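Long-range contacts in oxygen-independent coproporphyrinogen III oxidase (Escherichia coli, PDB 1OLT), which catalyses the anaerobic, S-adenosylmethionine-dependent oxidative decarboxylation of two propionate groups of coproporphyrinogen III to give protoporphyrinogen IX in heme biosynthesis: residues Q107-G112 and E141-V146; D367-D372 and W392-A397; G170-N175 and D209-L214. All coordinates share one frame; numbering follows the deposited sequence.

Contact 1. Residues Q107-G112 and E141-V146; sequences QLHWGG and EISIEV. With SAM (S-adenosylmethionine), chain D; SAM (S-adenosylmethionine), chain C.
His109 lies between Ser143 and Glu145 on the ligand-facing side of two parallel strands, 107-112 and 141-146, whose axes diverge by only 8°. Backbone bonds run in alternation, Leu108 N to Glu141 O, Ser143 N to Leu108 O and Trp110 N to Ser143 O; the last, Glu145 N to Trp110 O, is weak. His109 CB and CG both lie 3.4 Å from Ser143 OG. With CG anti to the backbone N (chi1 -179°), the ring reaches along the neighbouring strand. His109 ND1 and Ser143 OG share a hydrogen bond of 2.6 Å, the hydroxyl lying in the ring plane at its edge. His109 CD2 comes 4.0 Å from Glu145 OE2, and His109 CE1 3.7 Å from Glu145 CG. At the tip, His109 NE2 donates to Glu145 OE2 at 2.9 Å, nearly straight (166°), on the anti side and somewhat tilted from the carboxylate plane. Both ring nitrogens thus engage the neighbouring strand, which fixes the ring's rotation. Glu145 OE2 also accepts a hydrogen bond from the ribose O3' of the S-adenosylmethionine of chain D at 2.6 Å, so His109 acts as a second-shell residue that positions a ligand-binding carboxylate. Gly112 adds to this grip: its N donates to O3' and its O accepts from O2'. A CB on Gly111 would collide with O3'. With a leucine in place of His109, Ser143 OG and Glu145 OE2 would probably each lose a partner, and the carboxylate would be freer to swing off the ribose. On the reverse face Trp110 CE3 packs 3.8 Å from Ile144 CD1. There helix 120-133 covers Trp110 through Leu126, Met127 and Leu130, while strand 53-62 pairs with the far edge of 107-112 in the radical SAM barrel sheet.

Contact 2. Residues D367-D372 and W392-A397; sequences DCIRRD and WDLLFA. Unlike the reference sequence in segment 392-397: Leu395 (reference His).
Asp372, whose OD2 sits at the edge of the Trp392 indole, has its other oxygen, OD1, gripped side-on by Arg371: NE at 3.1 Å and NH2 at 3.0 Å, both from the same face of the carboxylate. This salt bridge within helix 365-380 ties the two charges together beside the tryptophan. Asp372 OD2 stays 3.7 Å from Trp392 NE1, and that buried nitrogen has no partner in the model. The segments are joined by apolar contacts. In the conformer described, one of two modelled, Ile369 lays CG1 over one indole face, 3.4 Å from the centroid of the five-membered ring of Trp392 and 10° off its normal, a CH-pi contact. Trp392 holds CG anti to its carbonyl carbon (chi1 -64°), which brings the benzo end of the indole to Cys368, Trp392 CH2 lying 3.7 Å from Cys368 CB. Farther along, Ile369 CD1 meets Leu394 CD1 at 4.3 Å. Asp393, with positive phi, is the C-prime residue of a Schellman motif that ends helix 385-391, and the turn presents Trp392 and Leu394 to helix 365-380. This makes an apolar junction inside the HemN C-terminal domain, beside which the Arg371-Asp372 pair probably balances its own charge within the helix.

Contact 3. Residues G170-N175 and D209-L214; sequences GVQDFN and DLIYGL. With SAM (S-adenosylmethionine), chain C.
Strands 166-172 and 207-212 run parallel here but break register in a beta bulge: Asp209 O accepts from both Val171 N at 3.0 Å and Gln172 N at 2.9 Å, after which Ile211 N returns to Gln172 O. At the bulge Gln172 has positive phi (73°), and its side chain, bent at chi2 (-54°), folds back over the neighbouring strand. There Gln172 NE2 rests 3.4 Å from Ile211 CG1 and donates to O2' of the S-adenosylmethionine of chain C at 2.8 Å. The amide's other end, Gln172 OE1, lies 2.8 Å from the ribose O3', and Asp209 OD2 is also 2.8 Å from O3'. On the side away from the ligand, Val171 CG1 packs 3.9 Å from Leu210 CD2, and these chains lie side by side beneath helices 188-200 and 219-232. A CB on Gly170 would collide with the ligand's carboxylate OXT. Beyond the strand, Asp173 forms an Asx turn to Asn175 N, its carboxylate held also by Thr225. Amide and carboxylate together hold the ribose hydroxyls, consistent with fixing the S-adenosylmethionine near the iron-sulfur cluster.

Overall arrangement
Contacts 1 and 3 are buried and belong to the parallel part of one mixed sheet, in which strands 140-146 and 166-172 are neighbours; their centres lie about 20 Å apart, yet both touch the S-adenosylmethionine of chain C. Polar groups (His109 and Glu145; Gln172 and Asp209) gather on the ligand-facing side, where Ile211 also touches the ribose, while the apolar pairs lie under helices. They differ in regularity: contact 1 keeps its register, whereas contact 3 bulges. Contact 2 is only partly buried, in the C-terminal domain, its centre about 32 Å and 39 Å from those of contacts 1 and 3. There, away from the annotated sites, an indole from the turn after helix 385-391 packs against helix 365-380.

Contact 1. Residues Q107-G112 and E141-V146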
# COMPACT_ATOMS: atom_id res chain seq x y z
N GLN A 107 -5.02 -8.39 11.93
CA GLN A 107 -5.19 -7.73 10.62
C GLN A 107 -5.26 -8.71 9.44
O GLN A 107 -4.42 -9.61 9.37
CB GLN A 107 -3.99 -6.85 10.44
CG GLN A 107 -4.12 -5.77 9.45
CD GLN A 107 -2.90 -4.75 9.55
OE1 GLN A 107 -3.04 -3.66 10.13
NE2 GLN A 107 -1.74 -5.13 8.97
N LEU A 108 -6.22 -8.51 8.52
CA LEU A 108 -6.28 -9.26 7.27
C LEU A 108 -6.67 -8.27 6.19
O LEU A 108 -7.62 -7.51 6.36
CB LEU A 108 -7.35 -10.36 7.35
CG LEU A 108 -7.79 -11.02 6.04
CD1 LEU A 108 -6.65 -11.76 5.44
CD2 LEU A 108 -8.97 -11.91 6.31
N HIS A 109 -5.97 -8.34 5.06
CA HIS A 109 -6.31 -7.59 3.90
C HIS A 109 -6.20 -8.46 2.64
O HIS A 109 -5.26 -9.26 2.50
CB HIS A 109 -5.40 -6.44 3.74
CG HIS A 109 -5.71 -5.58 2.56
ND1 HIS A 109 -6.47 -4.46 2.66
CD2 HIS A 109 -5.40 -5.70 1.26
CE1 HIS A 109 -6.57 -3.88 1.47
NE2 HIS A 109 -5.91 -4.60 0.60
N TRP A 110 -7.16 -8.28 1.76
CA TRP A 110 -7.12 -8.86 0.45
C TRP A 110 -6.85 -7.72 -0.54
O TRP A 110 -7.61 -6.77 -0.61
CB TRP A 110 -8.44 -9.54 0.09
CG TRP A 110 -8.81 -10.77 0.93
CD1 TRP A 110 -8.12 -11.31 1.98
CD2 TRP A 110 -10.00 -11.56 0.80
NE1 TRP A 110 -8.80 -12.36 2.53
CE2 TRP A 110 -9.96 -12.56 1.82
CE3 TRP A 110 -11.09 -11.55 -0.06
CZ2 TRP A 110 -10.98 -13.50 1.99
CZ3 TRP A 110 -12.12 -12.50 0.13
CH2 TRP A 110 -12.04 -13.45 1.11
N GLY A 111 -5.83 -7.92 -1.35
CA GLY A 111 -5.43 -7.00 -2.37
C GLY A 111 -5.35 -7.71 -3.72
O GLY A 111 -5.65 -8.91 -3.84
N GLY A 112 -4.86 -7.00 -4.70
CA GLY A 112 -4.76 -7.60 -6.03
C GLY A 112 -4.28 -6.61 -7.08
O GLY A 112 -3.43 -5.75 -6.76
N GLU A 141 -8.89 -6.11 12.04
CA GLU A 141 -9.15 -5.09 11.00
C GLU A 141 -9.14 -5.98 9.80
O GLU A 141 -8.15 -6.62 9.52
CB GLU A 141 -8.03 -4.06 10.98
CG GLU A 141 -8.07 -3.06 9.85
CD GLU A 141 -6.76 -2.26 9.72
OE1 GLU A 141 -6.45 -1.47 10.61
OE2 GLU A 141 -6.05 -2.43 8.71
N ILE A 142 -10.26 -6.06 9.12
CA ILE A 142 -10.45 -6.99 7.98
C ILE A 142 -10.90 -6.17 6.74
O ILE A 142 -12.01 -5.61 6.71
CB ILE A 142 -11.49 -8.07 8.36
CG1 ILE A 142 -10.97 -8.88 9.56
CG2 ILE A 142 -11.76 -9.03 7.22
CD1 ILE A 142 -11.96 -9.82 10.09
N SER A 143 -10.00 -6.02 5.78
CA SER A 143 -10.16 -5.09 4.68
C SER A 143 -10.02 -5.75 3.32
O SER A 143 -9.40 -6.81 3.16
CB SER A 143 -9.15 -3.93 4.75
OG SER A 143 -7.83 -4.35 4.85
N ILE A 144 -10.59 -5.09 2.34
CA ILE A 144 -10.60 -5.63 0.99
C ILE A 144 -10.68 -4.45 0.02
O ILE A 144 -11.27 -3.40 0.33
CB ILE A 144 -11.83 -6.55 0.81
CG1 ILE A 144 -11.87 -7.24 -0.57
CG2 ILE A 144 -13.14 -5.79 1.01
CD1 ILE A 144 -12.93 -8.29 -0.71
N GLU A 145 -10.10 -4.65 -1.16
CA GLU A 145 -10.22 -3.73 -2.28
C GLU A 145 -11.27 -4.15 -3.26
O GLU A 145 -11.46 -5.33 -3.53
CB GLU A 145 -8.86 -3.61 -2.96
CG GLU A 145 -7.74 -3.32 -1.95
CD GLU A 145 -6.42 -2.98 -2.56
OE1 GLU A 145 -6.42 -2.10 -3.49
OE2 GLU A 145 -5.39 -3.56 -2.09
N VAL A 146 -11.96 -3.16 -3.83
CA VAL A 146 -13.20 -3.39 -4.56
C VAL A 146 -13.15 -2.60 -5.85
O VAL A 146 -12.93 -1.41 -5.82
CB VAL A 146 -14.44 -2.91 -3.75
CG1 VAL A 146 -15.71 -3.14 -4.57
CG2 VAL A 146 -14.55 -3.65 -2.44
N SAM D . 1.40 -0.54 -5.85
CA SAM D . 0.57 0.56 -6.38
C SAM D . 1.42 1.62 -7.13
O SAM D . 1.23 1.93 -8.32
OXT SAM D . 2.37 2.22 -6.60
CB SAM D . -0.26 1.20 -5.23
CG SAM D . -1.36 0.29 -4.60
SD SAM D . -0.97 -0.33 -2.93
CE SAM D . -1.88 0.85 -1.87
C5' SAM D . -1.92 -1.85 -2.57
C4' SAM D . -1.54 -2.99 -3.50
O4' SAM D . -0.20 -3.33 -3.19
C3' SAM D . -2.35 -4.27 -3.31
O3' SAM D . -3.63 -4.18 -3.90
C2' SAM D . -1.38 -5.27 -3.89
O2' SAM D . -1.38 -5.17 -5.29
C1' SAM D . -0.04 -4.76 -3.35
N9 SAM D . 0.31 -5.33 -2.06
C8 SAM D . -0.09 -4.91 -0.84
N7 SAM D . 0.45 -5.76 0.11
C5 SAM D . 1.16 -6.67 -0.50
C6 SAM D . 1.89 -7.73 -0.04
N6 SAM D . 2.04 -8.02 1.24
N1 SAM D . 2.50 -8.50 -0.97
C2 SAM D . 2.40 -8.24 -2.28
N3 SAM D . 1.67 -7.22 -2.75
C4 SAM D . 1.07 -6.44 -1.86
N SAM C . -8.71 -3.84 -8.69
CA SAM C . -9.45 -2.82 -7.96
C SAM C . -9.74 -1.55 -8.78
O SAM C . -9.04 -1.31 -9.82
OXT SAM C . -10.69 -0.90 -8.38
CB SAM C . -8.57 -2.44 -6.75
CG SAM C . -7.50 -1.38 -6.85
SD SAM C . -6.06 -1.81 -7.79
CE SAM C . -5.48 -3.36 -7.07
C5' SAM C . -4.74 -0.82 -6.89
C4' SAM C . -4.52 0.69 -7.29
O4' SAM C . -3.26 0.94 -7.90
C3' SAM C . -5.50 1.20 -8.31
O3' SAM C . -6.81 1.42 -7.80
C2' SAM C . -4.79 2.43 -8.89
O2' SAM C . -5.20 3.62 -8.22
C1' SAM C . -3.34 2.18 -8.58
N9 SAM C . -2.49 2.08 -9.76
C8 SAM C . -2.45 0.99 -10.59
N7 SAM C . -1.55 1.21 -11.55
C5 SAM C . -1.00 2.45 -11.32
C6 SAM C . -0.02 3.20 -11.98
N6 SAM C . 0.62 2.76 -13.07
N1 SAM C . 0.30 4.43 -11.47
C2 SAM C . -0.35 4.91 -10.33
N3 SAM C . -1.29 4.19 -9.68
C4 SAM C . -1.61 2.98 -10.19
O HOH W 1 -6.89 -4.67 7.31

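Contact 2. Residues D367-D372 and W392-A397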
# COMPACT_ATOMS: atom_id res chain seq x y z
N ASP A 367 20.67 -2.88 8.13
CA ASP A 367 19.38 -2.86 7.39
C ASP A 367 18.27 -2.50 8.37
O ASP A 367 17.41 -1.67 8.06
CB ASP A 367 19.05 -4.22 6.76
CG ASP A 367 19.95 -4.57 5.55
OD1 ASP A 367 20.58 -3.69 4.91
OD2 ASP A 367 20.04 -5.76 5.15
N CYS A 368 18.29 -3.13 9.55
CA CYS A 368 17.16 -2.96 10.49
C CYS A 368 17.11 -1.56 11.07
O CYS A 368 16.03 -0.99 11.21
CB CYS A 368 17.24 -3.98 11.63
SG CYS A 368 16.78 -5.68 11.13
N ILE A 369 18.26 -1.04 11.44
CA ILE A 369 18.32 0.31 11.94
C ILE A 369 17.63 1.19 10.88
O ILE A 369 16.62 1.83 11.11
CB ILE A 369 19.82 0.69 12.19
CG1 ILE A 369 20.38 -0.07 13.43
CG2 ILE A 369 19.97 2.17 12.34
CD1 ILE A 369 21.90 -0.50 13.33
N ARG A 370 18.23 1.18 9.69
CA ARG A 370 17.95 2.14 8.65
C ARG A 370 16.49 2.03 8.24
O ARG A 370 15.87 3.03 7.92
CB ARG A 370 18.87 1.90 7.46
CG ARG A 370 20.36 2.28 7.71
CD ARG A 370 21.24 1.93 6.56
NE ARG A 370 22.63 2.30 6.85
CZ ARG A 370 23.11 3.52 6.78
NH1 ARG A 370 22.37 4.55 6.42
NH2 ARG A 370 24.39 3.71 7.09
N ARG A 371 15.95 0.81 8.28
CA ARG A 371 14.52 0.62 8.10
C ARG A 371 13.77 1.45 9.12
O ARG A 371 12.79 2.14 8.78
CB ARG A 371 14.12 -0.87 8.27
CG ARG A 371 12.64 -1.14 8.15
CD ARG A 371 12.18 -2.44 8.82
NE ARG A 371 12.68 -2.42 10.18
CZ ARG A 371 13.02 -3.46 10.91
NH1 ARG A 371 12.87 -4.71 10.47
NH2 ARG A 371 13.51 -3.25 12.13
N ASP A 372 14.21 1.39 10.37
CA ASP A 372 13.51 2.12 11.43
C ASP A 372 13.69 3.66 11.29
O ASP A 372 12.77 4.40 11.59
CB ASP A 372 13.97 1.68 12.83
CG ASP A 372 13.61 0.24 13.14
OD1 ASP A 372 12.77 -0.33 12.41
OD2 ASP A 372 14.10 -0.41 14.10
N TRP A 392 19.79 0.45 19.67
CA TRP A 392 20.86 -0.13 18.85
C TRP A 392 22.30 0.16 19.34
O TRP A 392 23.25 -0.18 18.65
CB TRP A 392 20.71 0.37 17.42
CG TRP A 392 19.45 -0.09 16.75
CD1 TRP A 392 18.38 0.68 16.41
CD2 TRP A 392 19.14 -1.43 16.32
NE1 TRP A 392 17.42 -0.09 15.80
CE2 TRP A 392 17.86 -1.39 15.73
CE3 TRP A 392 19.83 -2.66 16.37
CZ2 TRP A 392 17.23 -2.54 15.21
CZ3 TRP A 392 19.20 -3.80 15.85
CH2 TRP A 392 17.92 -3.73 15.27
N ASP A 393 22.44 0.77 20.52
CA ASP A 393 23.75 1.03 21.15
C ASP A 393 24.73 1.71 20.16
O ASP A 393 25.85 1.23 19.90
CB ASP A 393 24.35 -0.27 21.76
CG ASP A 393 25.47 0.01 22.78
OD1 ASP A 393 26.59 0.41 22.39
OD2 ASP A 393 25.32 -0.14 24.02
N LEU A 394 24.29 2.83 19.60
CA LEU A 394 25.15 3.61 18.71
C LEU A 394 25.08 5.10 19.03
O LEU A 394 24.19 5.55 19.76
CB LEU A 394 24.79 3.30 17.23
CG LEU A 394 23.69 3.96 16.35
CD1 LEU A 394 22.87 2.88 15.72
CD2 LEU A 394 22.76 4.99 17.00
N LEU A 395 26.05 5.86 18.52
CA LEU A 395 25.99 7.33 18.54
C LEU A 395 25.70 7.79 17.12
O LEU A 395 26.48 7.54 16.22
CB LEU A 395 27.30 7.97 19.07
CG LEU A 395 27.12 9.46 19.43
CD1 LEU A 395 26.67 9.64 20.91
CD2 LEU A 395 28.36 10.31 19.13
N PHE A 396 24.55 8.43 16.94
CA PHE A 396 24.03 8.77 15.64
C PHE A 396 24.97 9.47 14.70
O PHE A 396 25.04 9.08 13.52
CB PHE A 396 22.81 9.66 15.78
CG PHE A 396 21.87 9.52 14.62
CD1 PHE A 396 20.86 8.60 14.65
CD2 PHE A 396 22.03 10.31 13.48
CE1 PHE A 396 20.00 8.45 13.58
CE2 PHE A 396 21.16 10.19 12.39
CZ PHE A 396 20.14 9.25 12.45
N ALA A 397 25.66 10.50 15.20
CA ALA A 397 26.48 11.30 14.32
C ALA A 397 27.51 10.41 13.54
O ALA A 397 27.98 10.80 12.47
CB ALA A 397 27.22 12.50 15.25

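Contact 3. Residues G170-N175 and D209-L214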
# COMPACT_ATOMS: atom_id res chain seq x y z
N GLY A 170 -11.31 1.48 -6.06
CA GLY A 170 -10.67 2.19 -7.14
C GLY A 170 -11.66 3.06 -7.88
O GLY A 170 -12.71 2.60 -8.29
N VAL A 171 -11.31 4.31 -8.11
CA VAL A 171 -12.09 5.21 -8.98
C VAL A 171 -11.25 5.73 -10.16
O VAL A 171 -11.67 5.69 -11.32
CB VAL A 171 -12.71 6.36 -8.13
CG1 VAL A 171 -13.29 7.47 -8.98
CG2 VAL A 171 -13.78 5.80 -7.13
N GLN A 172 -10.03 6.15 -9.85
CA GLN A 172 -9.05 6.66 -10.78
C GLN A 172 -9.38 8.05 -11.28
O GLN A 172 -8.60 8.99 -11.03
CB GLN A 172 -8.73 5.67 -11.92
CG GLN A 172 -8.88 4.19 -11.55
CD GLN A 172 -8.13 3.74 -10.33
OE1 GLN A 172 -8.24 2.58 -9.96
NE2 GLN A 172 -7.37 4.59 -9.73
N ASP A 173 -10.49 8.20 -11.98
CA ASP A 173 -11.00 9.51 -12.39
C ASP A 173 -12.48 9.31 -12.76
O ASP A 173 -12.84 8.21 -13.25
CB ASP A 173 -10.21 9.98 -13.61
CG ASP A 173 -10.34 11.49 -13.87
OD1 ASP A 173 -11.30 12.12 -13.39
OD2 ASP A 173 -9.51 12.12 -14.58
N PHE A 174 -13.31 10.33 -12.51
CA PHE A 174 -14.68 10.41 -12.99
C PHE A 174 -14.83 10.95 -14.42
O PHE A 174 -15.88 10.76 -15.06
CB PHE A 174 -15.53 11.34 -12.09
CG PHE A 174 -15.94 10.70 -10.81
CD1 PHE A 174 -16.62 9.51 -10.83
CD2 PHE A 174 -15.63 11.29 -9.58
CE1 PHE A 174 -17.05 8.88 -9.61
CE2 PHE A 174 -16.04 10.64 -8.34
CZ PHE A 174 -16.74 9.45 -8.36
N ASN A 175 -13.79 11.58 -14.93
CA ASN A 175 -13.81 12.14 -16.28
C ASN A 175 -13.99 11.04 -17.35
O ASN A 175 -13.22 10.05 -17.41
CB ASN A 175 -12.50 12.90 -16.51
CG ASN A 175 -12.46 13.60 -17.85
OD1 ASN A 175 -12.43 12.95 -18.93
ND2 ASN A 175 -12.55 14.94 -17.81
N ASP A 209 -9.19 5.32 -4.39
CA ASP A 209 -8.01 5.60 -5.18
C ASP A 209 -8.33 6.50 -6.37
O ASP A 209 -9.34 6.28 -7.08
CB ASP A 209 -7.39 4.34 -5.76
CG ASP A 209 -6.98 3.32 -4.73
OD1 ASP A 209 -6.67 3.66 -3.56
OD2 ASP A 209 -6.87 2.11 -5.07
N LEU A 210 -7.51 7.53 -6.54
CA LEU A 210 -7.49 8.38 -7.67
C LEU A 210 -6.08 8.36 -8.27
O LEU A 210 -5.10 8.09 -7.55
CB LEU A 210 -7.89 9.81 -7.34
CG LEU A 210 -9.28 10.02 -6.75
CD1 LEU A 210 -9.45 11.50 -6.24
CD2 LEU A 210 -10.27 9.69 -7.79
N ILE A 211 -5.98 8.61 -9.57
CA ILE A 211 -4.68 8.78 -10.23
C ILE A 211 -4.63 10.09 -11.00
O ILE A 211 -5.56 10.42 -11.76
CB ILE A 211 -4.36 7.63 -11.18
CG1 ILE A 211 -4.49 6.28 -10.51
CG2 ILE A 211 -2.99 7.82 -11.82
CD1 ILE A 211 -4.40 5.09 -11.53
N TYR A 212 -3.53 10.84 -10.80
CA TYR A 212 -3.28 12.08 -11.57
C TYR A 212 -2.08 11.84 -12.50
O TYR A 212 -1.16 11.10 -12.18
CB TYR A 212 -3.11 13.33 -10.68
CG TYR A 212 -1.81 13.44 -9.93
CD1 TYR A 212 -1.65 12.81 -8.74
CD2 TYR A 212 -0.75 14.18 -10.44
CE1 TYR A 212 -0.49 12.89 -8.05
CE2 TYR A 212 0.45 14.29 -9.73
CZ TYR A 212 0.56 13.60 -8.57
OH TYR A 212 1.71 13.67 -7.85
N GLY A 213 -2.13 12.43 -13.67
CA GLY A 213 -1.15 12.15 -14.74
C GLY A 213 -1.63 11.21 -15.87
O GLY A 213 -0.87 10.81 -16.72
N LEU A 214 -2.90 10.84 -15.83
CA LEU A 214 -3.50 10.00 -16.86
C LEU A 214 -3.73 10.82 -18.12
O LEU A 214 -3.81 12.03 -18.04
CB LEU A 214 -4.83 9.44 -16.35
CG LEU A 214 -4.79 8.43 -15.23
CD1 LEU A 214 -6.16 8.00 -14.79
CD2 LEU A 214 -3.97 7.14 -15.56
N SAM C . -8.71 -3.84 -8.69
CA SAM C . -9.45 -2.82 -7.96
C SAM C . -9.74 -1.55 -8.78
O SAM C . -9.04 -1.31 -9.82
OXT SAM C . -10.69 -0.90 -8.38
CB SAM C . -8.57 -2.44 -6.75
CG SAM C . -7.50 -1.38 -6.85
SD SAM C . -6.06 -1.81 -7.79
CE SAM C . -5.48 -3.36 -7.07
C5' SAM C . -4.74 -0.82 -6.89
C4' SAM C . -4.52 0.69 -7.29
O4' SAM C . -3.26 0.94 -7.90
C3' SAM C . -5.50 1.20 -8.31
O3' SAM C . -6.81 1.42 -7.80
C2' SAM C . -4.79 2.43 -8.89
O2' SAM C . -5.20 3.62 -8.22
C1' SAM C . -3.34 2.18 -8.58
N9 SAM C . -2.49 2.08 -9.76
C8 SAM C . -2.45 0.99 -10.59
N7 SAM C . -1.55 1.21 -11.55
C5 SAM C . -1.00 2.45 -11.32
C6 SAM C . -0.02 3.20 -11.98
N6 SAM C . 0.62 2.76 -13.07
N1 SAM C . 0.30 4.43 -11.47
C2 SAM C . -0.35 4.91 -10.33
N3 SAM C . -1.29 4.19 -9.68
C4 SAM C . -1.61 2.98 -10.19